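Local coordinates for protein probable glutamine synthetase (PDB 4HPP) that belongs to the glutamine synthetase family and holds a magnesium ion and a bound glutamic acid in its catalytic domain, at residues H132-L137 with L218-A223; G157-W162 with E211-M216; R313-V318 with Q328-F333. All blocks are in the same frame, centred on the assembly; numbering follows the deposited sequence.

Contact 1 (H132-L137 with L218-A223); sequences HEFSLL and LRTCFA. With MG (magnesium ion), chain B; GLU (glutamic acid), chain D.
H132 meets the second segment through its CB, 4.4 Å from F222 CE1 and close to the plane of that ring, so the phenyl edge abuts the base of the histidine. E133 turns its side chain from strand 219-221 to the metal and glutamic acid site. Its OE2 lies 2.2 Å from the magnesium ion, and OE1 accepts a 2.8 Å hydrogen bond from N of the bound glutamic acid. A glutamate suits the place because one oxygen can bind the metal while the other accepts from the amino group and from G234 N; E180 and E187 also bind the metal. F134 then returns to F222. Its CB stands 3.6 Å from the F222 centroid, almost on the ring normal, in a CH-pi contact. With CG lodged between the backbone N and the carbonyl carbon (chi1 63°), the F134 ring swings clear, and the two rings, 19° from parallel, are slid apart with little overlap. From S135 onward the backbones pair as antiparallel strands. S135 and C221 form a hydrogen-bonded pair, S135 N lying 2.7 Å from C221 O, and their small side chains fit together at the CB atoms. L136 reaches across with CD1, 4.2 Å from L218 CB. L137 N donates to R219 O at 2.7 Å, and R219 N returns a bond to L137 O. On the same sheet face as C221, the R219 chain bends at chi3 (-64°) and lays one guanidinium face over L137 CB. Around these strands, strand 185-194 pairs on the other side of 132-137, F134 bonding Y186 and L136 bonding R184 just before it, while helix 159-169 packs on the F134 and L136 side chains and helix 196-216 on H132 and T220.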
loop_
_atom_site.group_PDB
_atom_site.type_symbol
_atom_site.label_atom_id
_atom_site.label_comp_id
_atom_site.label_asym_id
_atom_site.label_seq_id
_atom_site.Cartn_x
_atom_site.Cartn_y
_atom_site.Cartn_z
ATOM N N HIS A 132 -4.200 -37.199 -11.740
ATOM C CA HIS A 132 -4.947 -36.008 -11.995
ATOM C C HIS A 132 -4.112 -34.940 -12.623
ATOM O O HIS A 132 -2.993 -34.687 -12.154
ATOM C CB HIS A 132 -5.529 -35.502 -10.710
ATOM C CG HIS A 132 -6.684 -36.348 -10.172
ATOM N ND1 HIS A 132 -6.563 -37.140 -9.063
ATOM C CD2 HIS A 132 -8.023 -36.428 -10.565
ATOM C CE1 HIS A 132 -7.752 -37.716 -8.793
ATOM N NE2 HIS A 132 -8.642 -37.283 -9.720
ATOM N N GLU A 133 -4.624 -34.316 -13.704
ATOM C CA GLU A 133 -3.944 -33.186 -14.285
ATOM C C GLU A 133 -4.836 -31.930 -14.142
ATOM O O GLU A 133 -6.075 -32.016 -14.150
ATOM C CB GLU A 133 -3.553 -33.461 -15.716
ATOM C CG GLU A 133 -2.403 -34.450 -15.894
ATOM C CD GLU A 133 -2.321 -34.982 -17.327
ATOM O OE1 GLU A 133 -3.282 -34.752 -18.127
ATOM O OE2 GLU A 133 -1.299 -35.656 -17.653
ATOM N N PHE A 134 -4.203 -30.772 -13.966
ATOM C CA PHE A 134 -4.942 -29.539 -13.778
ATOM C C PHE A 134 -4.142 -28.312 -14.241
ATOM O O PHE A 134 -2.889 -28.363 -14.425
ATOM C CB PHE A 134 -5.378 -29.407 -12.296
ATOM C CG PHE A 134 -4.204 -29.303 -11.305
ATOM C CD1 PHE A 134 -3.620 -30.465 -10.746
ATOM C CD2 PHE A 134 -3.728 -28.052 -10.891
ATOM C CE1 PHE A 134 -2.585 -30.373 -9.870
ATOM C CE2 PHE A 134 -2.689 -27.972 -9.988
ATOM C CZ PHE A 134 -2.105 -29.118 -9.497
ATOM N N SER A 135 -4.858 -27.214 -14.382
ATOM C CA SER A 135 -4.287 -25.931 -14.734
ATOM C C SER A 135 -4.179 -25.214 -13.455
ATOM O O SER A 135 -5.120 -25.276 -12.641
ATOM C CB SER A 135 -5.278 -25.078 -15.577
ATOM O OG SER A 135 -5.405 -25.533 -16.923
ATOM N N LEU A 136 -3.061 -24.510 -13.278
ATOM C CA LEU A 136 -2.843 -23.590 -12.164
ATOM C C LEU A 136 -2.821 -22.178 -12.694
ATOM O O LEU A 136 -1.879 -21.794 -13.387
ATOM C CB LEU A 136 -1.536 -23.901 -11.406
ATOM C CG LEU A 136 -1.345 -23.154 -10.083
ATOM C CD1 LEU A 136 -2.449 -23.515 -9.121
ATOM C CD2 LEU A 136 -0.013 -23.441 -9.415
ATOM N N LEU A 137 -3.868 -21.421 -12.362
ATOM C CA LEU A 137 -4.052 -20.040 -12.806
ATOM C C LEU A 137 -3.788 -19.049 -11.713
ATOM O O LEU A 137 -4.149 -19.261 -10.521
ATOM C CB LEU A 137 -5.471 -19.832 -13.343
ATOM C CG LEU A 137 -5.858 -20.975 -14.294
ATOM C CD1 LEU A 137 -7.326 -20.903 -14.685
ATOM C CD2 LEU A 137 -4.904 -20.900 -15.477
ATOM N N LEU A 218 -4.755 -18.391 -5.807
ATOM C CA LEU A 218 -4.700 -18.995 -7.131
ATOM C C LEU A 218 -5.983 -19.711 -7.434
ATOM O O LEU A 218 -6.875 -19.835 -6.604
ATOM C CB LEU A 218 -3.501 -19.939 -7.268
ATOM C CG LEU A 218 -2.159 -19.256 -6.914
ATOM C CD1 LEU A 218 -1.006 -20.235 -6.715
ATOM C CD2 LEU A 218 -1.701 -18.137 -7.863
ATOM N N ARG A 219 -6.088 -20.171 -8.665
ATOM C CA ARG A 219 -7.209 -20.972 -9.095
ATOM C C ARG A 219 -6.746 -22.264 -9.818
ATOM O O ARG A 219 -5.666 -22.308 -10.490
ATOM C CB ARG A 219 -8.009 -20.134 -10.076
ATOM C CG ARG A 219 -9.001 -19.202 -9.425
ATOM C CD ARG A 219 -9.665 -18.365 -10.497
ATOM N NE ARG A 219 -8.639 -17.552 -11.110
ATOM C CZ ARG A 219 -8.366 -17.543 -12.405
ATOM N NH1 ARG A 219 -9.113 -18.299 -13.247
ATOM N NH2 ARG A 219 -7.355 -16.752 -12.841
ATOM N N THR A 220 -7.559 -23.312 -9.707
ATOM C CA THR A 220 -7.293 -24.471 -10.503
ATOM C C THR A 220 -8.358 -24.700 -11.578
ATOM O O THR A 220 -9.538 -24.325 -11.444
ATOM C CB THR A 220 -7.230 -25.713 -9.630
ATOM O OG1 THR A 220 -8.409 -25.763 -8.852
ATOM C CG2 THR A 220 -6.057 -25.666 -8.694
ATOM N N CYS A 221 -7.975 -25.390 -12.631
ATOM C CA CYS A 221 -8.974 -25.884 -13.544
ATOM C C CYS A 221 -8.662 -27.327 -13.846
ATOM O O CYS A 221 -7.525 -27.619 -14.290
ATOM C CB CYS A 221 -9.016 -25.016 -14.841
ATOM S SG CYS A 221 -10.115 -25.682 -16.116
ATOM N N PHE A 222 -9.654 -28.216 -13.635
ATOM C CA PHE A 222 -9.592 -29.639 -13.981
ATOM C C PHE A 222 -10.459 -29.998 -15.203
ATOM O O PHE A 222 -10.617 -31.184 -15.558
ATOM C CB PHE A 222 -10.078 -30.492 -12.830
ATOM C CG PHE A 222 -9.159 -30.533 -11.631
ATOM C CD1 PHE A 222 -8.565 -31.707 -11.250
ATOM C CD2 PHE A 222 -8.925 -29.412 -10.869
ATOM C CE1 PHE A 222 -7.724 -31.752 -10.176
ATOM C CE2 PHE A 222 -8.095 -29.470 -9.769
ATOM C CZ PHE A 222 -7.500 -30.636 -9.423
ATOM N N ALA A 223 -11.084 -29.011 -15.827
ATOM C CA ALA A 223 -11.991 -29.325 -16.960
ATOM C C ALA A 223 -11.202 -30.121 -17.979
ATOM O O ALA A 223 -9.983 -29.909 -18.106
ATOM C CB ALA A 223 -12.514 -28.056 -17.610
HETATM MG MG MG B . 0.229 -37.147 -17.270
HETATM N N GLU D . -3.043 -34.702 -20.880
HETATM C CA GLU D . -3.304 -36.091 -21.435
HETATM C C GLU D . -4.755 -36.609 -21.310
HETATM O O GLU D . -5.717 -35.894 -21.568
HETATM C CB GLU D . -2.359 -37.098 -20.791
HETATM C CG GLU D . -0.926 -36.932 -21.216
HETATM C CD GLU D . -0.002 -37.783 -20.410
HETATM O OE1 GLU D . 0.579 -38.699 -21.012
HETATM O OE2 GLU D . 0.129 -37.549 -19.184
HETATM O OXT GLU D . -5.019 -37.756 -20.934
#

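Contact 2 (G157-W162 with E211-M216); sequences GQFPGW and EVARQM
F159 takes part in most of the apolar contacts, reaching from helix 159-169 to helix 196-216 with CE1 3.5 Å from V212 CG1 and 4.2 Å from A213 CB. CG is anti to the backbone N (chi1 175°), which sends the ring across the gap; there the small A213 lets the flat ring come close to the helix backbone, its edge facing A213 N. V212 CG1 meets not only the F159 ring but also W162 CB, 4.1 Å away, while its other branch, CG2, lies by W162 O. A Met-aromatic contact adds to this, with M216 SD 5.3 Å from the F159 centroid and near the ring plane. The flexible methionine bends at chi3 (82°), taking CE on to Q158 CB at 3.8 Å. No hydrogen bond crosses between the segments; the E211 carboxylate, turned away from 157-162, is held by R214 of its own helix and by a salt bridge to R154 of the second subunit. The helix pair rests on strand 124-137, while V212 also touches L163 and A166 of helix 159-169.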
loop_
_atom_site.group_PDB
_atom_site.type_symbol
_atom_site.label_atom_id
_atom_site.label_comp_id
_atom_site.label_asym_id
_atom_site.label_seq_id
_atom_site.Cartn_x
_atom_site.Cartn_y
_atom_site.Cartn_z
ATOM N N GLY A 157 6.102 -21.457 -7.316
ATOM C CA GLY A 157 6.458 -20.875 -6.018
ATOM C C GLY A 157 6.337 -21.911 -4.890
ATOM O O GLY A 157 6.827 -23.027 -5.039
ATOM N N GLN A 158 5.606 -21.542 -3.837
ATOM C CA GLN A 158 5.346 -22.429 -2.648
ATOM C C GLN A 158 4.168 -23.441 -2.816
ATOM O O GLN A 158 3.868 -24.236 -1.888
ATOM C CB GLN A 158 5.151 -21.592 -1.332
ATOM C CG GLN A 158 6.367 -20.764 -0.906
ATOM C CD GLN A 158 6.081 -19.337 -0.403
ATOM O OE1 GLN A 158 5.089 -19.073 0.287
ATOM N NE2 GLN A 158 6.989 -18.413 -0.726
ATOM N N PHE A 159 3.509 -23.390 -3.970
ATOM C CA PHE A 159 2.293 -24.187 -4.208
ATOM C C PHE A 159 2.600 -25.673 -4.221
ATOM O O PHE A 159 1.999 -26.415 -3.448
ATOM C CB PHE A 159 1.528 -23.781 -5.506
ATOM C CG PHE A 159 0.357 -24.677 -5.803
ATOM C CD1 PHE A 159 -0.844 -24.512 -5.102
ATOM C CD2 PHE A 159 0.477 -25.711 -6.729
ATOM C CE1 PHE A 159 -1.896 -25.361 -5.318
ATOM C CE2 PHE A 159 -0.560 -26.565 -6.941
ATOM C CZ PHE A 159 -1.752 -26.391 -6.238
ATOM N N PRO A 160 3.562 -26.135 -5.040
ATOM C CA PRO A 160 3.783 -27.607 -4.986
ATOM C C PRO A 160 4.152 -28.117 -3.573
ATOM O O PRO A 160 3.567 -29.129 -3.132
ATOM C CB PRO A 160 4.964 -27.821 -5.928
ATOM C CG PRO A 160 5.095 -26.524 -6.697
ATOM C CD PRO A 160 4.685 -25.474 -5.708
ATOM N N GLY A 161 5.093 -27.434 -2.885
ATOM C CA GLY A 161 5.459 -27.797 -1.483
ATOM C C GLY A 161 4.237 -27.828 -0.574
ATOM O O GLY A 161 4.045 -28.764 0.193
ATOM N N TRP A 162 3.344 -26.858 -0.719
ATOM C CA TRP A 162 2.129 -26.802 0.128
ATOM C C TRP A 162 1.082 -27.736 -0.347
ATOM O O TRP A 162 0.215 -28.152 0.406
ATOM C CB TRP A 162 1.537 -25.414 0.203
ATOM C CG TRP A 162 2.085 -24.662 1.363
ATOM C CD1 TRP A 162 2.862 -23.518 1.325
ATOM C CD2 TRP A 162 1.926 -24.971 2.794
ATOM N NE1 TRP A 162 3.183 -23.095 2.591
ATOM C CE2 TRP A 162 2.661 -23.935 3.522
ATOM C CE3 TRP A 162 1.292 -25.985 3.519
ATOM C CZ2 TRP A 162 2.765 -23.941 4.931
ATOM C CZ3 TRP A 162 1.380 -25.965 4.916
ATOM C CH2 TRP A 162 2.107 -24.968 5.601
ATOM N N GLU A 211 -8.494 -26.319 -2.529
ATOM C CA GLU A 211 -8.277 -25.551 -1.263
ATOM C C GLU A 211 -6.864 -24.917 -1.118
ATOM O O GLU A 211 -6.715 -23.793 -0.683
ATOM C CB GLU A 211 -8.650 -26.386 -0.062
ATOM C CG GLU A 211 -8.398 -25.736 1.290
ATOM C CD GLU A 211 -9.287 -24.563 1.535
ATOM O OE1 GLU A 211 -9.043 -23.790 2.498
ATOM O OE2 GLU A 211 -10.255 -24.444 0.802
ATOM N N VAL A 212 -5.834 -25.589 -1.556
ATOM C CA VAL A 212 -4.511 -25.013 -1.463
ATOM C C VAL A 212 -4.493 -23.795 -2.400
ATOM O O VAL A 212 -4.202 -22.674 -1.955
ATOM C CB VAL A 212 -3.456 -26.107 -1.785
ATOM C CG1 VAL A 212 -2.058 -25.549 -1.831
ATOM C CG2 VAL A 212 -3.494 -27.212 -0.729
ATOM N N ALA A 213 -4.870 -23.990 -3.684
ATOM C CA ALA A 213 -4.959 -22.864 -4.608
ATOM C C ALA A 213 -5.776 -21.705 -3.999
ATOM O O ALA A 213 -5.349 -20.540 -3.963
ATOM C CB ALA A 213 -5.523 -23.320 -5.975
ATOM N N ARG A 214 -6.928 -22.026 -3.419
ATOM C CA ARG A 214 -7.733 -20.950 -2.819
ATOM C C ARG A 214 -6.880 -20.201 -1.792
ATOM O O ARG A 214 -6.889 -18.976 -1.790
ATOM C CB ARG A 214 -9.010 -21.488 -2.184
ATOM C CG ARG A 214 -9.971 -20.408 -1.693
ATOM C CD ARG A 214 -11.087 -21.029 -0.840
ATOM N NE ARG A 214 -10.584 -21.565 0.423
ATOM C CZ ARG A 214 -10.395 -20.850 1.531
ATOM N NH1 ARG A 214 -10.618 -19.549 1.584
ATOM N NH2 ARG A 214 -9.933 -21.434 2.604
ATOM N N GLN A 215 -6.108 -20.940 -0.970
ATOM C CA GLN A 215 -5.397 -20.310 0.133
ATOM C C GLN A 215 -4.303 -19.355 -0.345
ATOM O O GLN A 215 -3.887 -18.469 0.411
ATOM C CB GLN A 215 -4.861 -21.324 1.138
ATOM C CG GLN A 215 -5.957 -21.982 1.918
ATOM C CD GLN A 215 -5.439 -22.709 3.125
ATOM O OE1 GLN A 215 -4.338 -22.414 3.621
ATOM N NE2 GLN A 215 -6.207 -23.692 3.591
ATOM N N MET A 216 -3.911 -19.475 -1.611
ATOM C CA MET A 216 -2.774 -18.680 -2.141
ATOM C C MET A 216 -3.284 -17.632 -3.110
ATOM O O MET A 216 -2.513 -16.806 -3.599
ATOM C CB MET A 216 -1.745 -19.605 -2.818
ATOM C CG MET A 216 -1.175 -20.698 -1.888
ATOM S SD MET A 216 0.164 -21.704 -2.522
ATOM C CE MET A 216 1.574 -20.657 -2.229
#

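Contact 3 (R313-V318 with Q328-F333); sequences RICPVV and QYNLEF
Strands 313-315 and 330-333 run antiparallel, 142° between their directions and 4.7 Å apart at closest approach, as the two arms of a beta hairpin with a long connection in the sheet of the glutamine synthetase catalytic domain. R313 and E332 exchange backbone hydrogen bonds, R313 N to E332 O measuring 2.7 Å. Their side chains run side by side on one face and end in a salt bridge. R313 bends at chi3 (76°), so that NE and NH1 both turn to E332 OE2, the NE bond being weak and the NH1 bond so short that its exact length is doubtful. The guanidinium and carboxylate planes are 68° apart, so the pair does not meet as two flat groups in one plane. C315, short enough to sit beside both, sets SG 3.6 Å from E332 CB and over the rim of one guanidinium face. Beside it, the N330 amide gives OD1 to H238 ND1 of strand 235-243. The opposite face is mainly apolar: I314 CG1 packs 3.7 Å from L331 CD2, and its other branch, CG2, sits by the hydroxyl end of the Y329 ring, 3.6 Å from Y329 CZ. V317 touches the edge of the same ring with CG1. Further along, toward the connection, Q328 does with its side chain what a strand does with its backbone: OE1 accepts from V318 N at 2.8 Å, and NE2 donates to V318 O at 3.2 Å.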
loop_
_atom_site.group_PDB
_atom_site.type_symbol
_atom_site.label_atom_id
_atom_site.label_comp_id
_atom_site.label_asym_id
_atom_site.label_seq_id
_atom_site.Cartn_x
_atom_site.Cartn_y
_atom_site.Cartn_z
ATOM N N ARG A 313 -4.198 -49.413 -21.285
ATOM C CA ARG A 313 -2.764 -49.607 -21.443
ATOM C C ARG A 313 -2.217 -50.439 -20.321
ATOM O O ARG A 313 -2.479 -50.178 -19.156
ATOM C CB ARG A 313 -2.040 -48.262 -21.513
ATOM C CG ARG A 313 -0.512 -48.353 -21.509
ATOM C CD ARG A 313 0.129 -47.002 -21.790
ATOM N NE ARG A 313 0.088 -46.103 -20.629
ATOM C CZ ARG A 313 1.030 -46.019 -19.684
ATOM N NH1 ARG A 313 0.873 -45.162 -18.680
ATOM N NH2 ARG A 313 2.124 -46.784 -19.734
ATOM N N ILE A 314 -1.483 -51.469 -20.696
ATOM C CA ILE A 314 -0.703 -52.272 -19.774
ATOM C C ILE A 314 0.534 -51.491 -19.350
ATOM O O ILE A 314 1.305 -51.035 -20.199
ATOM C CB ILE A 314 -0.251 -53.574 -20.447
ATOM C CG1 ILE A 314 -1.460 -54.342 -21.013
ATOM C CG2 ILE A 314 0.503 -54.429 -19.447
ATOM C CD1 ILE A 314 -1.150 -55.168 -22.246
ATOM N N CYS A 315 0.700 -51.322 -18.040
ATOM C CA CYS A 315 1.853 -50.602 -17.453
ATOM C C CYS A 315 2.850 -51.630 -16.963
ATOM O O CYS A 315 2.730 -52.129 -15.813
ATOM C CB CYS A 315 1.448 -49.690 -16.270
ATOM S SG CYS A 315 0.205 -48.421 -16.660
ATOM N N PRO A 316 3.846 -51.933 -17.816
ATOM C CA PRO A 316 4.709 -53.063 -17.543
ATOM C C PRO A 316 5.528 -52.773 -16.288
ATOM O O PRO A 316 5.586 -51.625 -15.822
ATOM C CB PRO A 316 5.604 -53.124 -18.781
ATOM C CG PRO A 316 5.723 -51.693 -19.217
ATOM C CD PRO A 316 4.491 -50.963 -18.718
ATOM N N VAL A 317 6.130 -53.812 -15.732
ATOM C CA VAL A 317 6.951 -53.653 -14.540
ATOM C C VAL A 317 8.289 -52.891 -14.803
ATOM O O VAL A 317 8.755 -52.802 -15.942
ATOM C CB VAL A 317 7.148 -55.019 -13.860
ATOM C CG1 VAL A 317 5.831 -55.450 -13.206
ATOM C CG2 VAL A 317 7.661 -56.051 -14.867
ATOM N N VAL A 318 8.865 -52.297 -13.758
ATOM C CA VAL A 318 10.226 -51.718 -13.824
ATOM C C VAL A 318 11.201 -52.640 -13.034
ATOM O O VAL A 318 11.106 -52.741 -11.797
ATOM C CB VAL A 318 10.277 -50.182 -13.404
ATOM C CG1 VAL A 318 8.904 -49.529 -13.486
ATOM C CG2 VAL A 318 10.836 -49.939 -11.997
ATOM N N GLN A 328 3.503 -54.070 -8.959
ATOM C CA GLN A 328 3.417 -52.771 -9.631
ATOM C C GLN A 328 2.788 -52.905 -11.022
ATOM O O GLN A 328 2.611 -51.916 -11.736
ATOM C CB GLN A 328 4.802 -52.107 -9.715
ATOM C CG GLN A 328 5.916 -53.092 -10.033
ATOM C CD GLN A 328 7.073 -52.498 -10.808
ATOM O OE1 GLN A 328 6.870 -51.856 -11.840
ATOM N NE2 GLN A 328 8.306 -52.761 -10.347
ATOM N N TYR A 329 2.450 -54.135 -11.399
ATOM C CA TYR A 329 1.797 -54.406 -12.671
ATOM C C TYR A 329 0.320 -54.053 -12.585
ATOM O O TYR A 329 -0.412 -54.469 -11.656
ATOM C CB TYR A 329 1.941 -55.868 -13.023
ATOM C CG TYR A 329 1.416 -56.216 -14.386
ATOM C CD1 TYR A 329 2.280 -56.268 -15.501
ATOM C CD2 TYR A 329 0.057 -56.525 -14.563
ATOM C CE1 TYR A 329 1.799 -56.617 -16.757
ATOM C CE2 TYR A 329 -0.433 -56.870 -15.806
ATOM C CZ TYR A 329 0.434 -56.914 -16.896
ATOM O OH TYR A 329 -0.101 -57.255 -18.103
ATOM N N ASN A 330 -0.117 -53.275 -13.564
ATOM C CA ASN A 330 -1.461 -52.807 -13.547
ATOM C C ASN A 330 -1.909 -52.441 -14.947
ATOM O O ASN A 330 -1.106 -52.491 -15.898
ATOM C CB ASN A 330 -1.620 -51.635 -12.542
ATOM C CG ASN A 330 -1.025 -50.329 -13.048
ATOM O OD1 ASN A 330 -1.568 -49.675 -13.967
ATOM N ND2 ASN A 330 0.078 -49.924 -12.437
ATOM N N LEU A 331 -3.186 -52.084 -15.048
ATOM C CA LEU A 331 -3.774 -51.583 -16.271
ATOM C C LEU A 331 -4.400 -50.198 -16.092
ATOM O O LEU A 331 -5.241 -49.940 -15.204
ATOM C CB LEU A 331 -4.816 -52.585 -16.791
ATOM C CG LEU A 331 -4.278 -53.934 -17.319
ATOM C CD1 LEU A 331 -5.096 -55.099 -16.800
ATOM C CD2 LEU A 331 -4.347 -53.896 -18.824
ATOM N N GLU A 332 -4.020 -49.334 -17.000
ATOM C CA GLU A 332 -4.411 -47.974 -17.032
ATOM C C GLU A 332 -5.475 -47.688 -18.120
ATOM O O GLU A 332 -5.205 -47.824 -19.334
ATOM C CB GLU A 332 -3.150 -47.167 -17.288
ATOM C CG GLU A 332 -3.376 -45.864 -18.006
ATOM C CD GLU A 332 -2.252 -44.884 -17.777
ATOM O OE1 GLU A 332 -2.103 -44.367 -16.641
ATOM O OE2 GLU A 332 -1.533 -44.613 -18.743
ATOM N N PHE A 333 -6.672 -47.289 -17.647
ATOM C CA PHE A 333 -7.827 -46.761 -18.420
ATOM C C PHE A 333 -7.647 -45.246 -18.635
ATOM O O PHE A 333 -7.318 -44.509 -17.704
ATOM C CB PHE A 333 -9.133 -47.083 -17.646
ATOM C CG PHE A 333 -10.424 -46.607 -18.304
ATOM C CD1 PHE A 333 -10.819 -45.259 -18.247
ATOM C CD2 PHE A 333 -11.279 -47.526 -18.944
ATOM C CE1 PHE A 333 -12.005 -44.822 -18.843
ATOM C CE2 PHE A 333 -12.465 -47.102 -19.529
ATOM C CZ PHE A 333 -12.829 -45.753 -19.465
#

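All three contacts belong to the catalytic domain. Contact 2 is nested along the chain inside the loop closed by contact 1, and their centres lie 12 Å apart. Helix 196-216 leads into strand 219-221, L218 N probably bonding A213 O, and F159 packs on F134 and L136, so the helix pair lies directly against the sheet. Contact 3 comes later in the chain. Its centre is 26 Å from that of contact 1 and 31 Å from that of contact 2, but strand 235-243 pairs with both 124-137 and 330-336, joining contacts 1 and 3 in one sheet. The bound glutamic acid lies by this sheet, held by E133 of contact 1 and about 7 Å from the E332 side chain of contact 3.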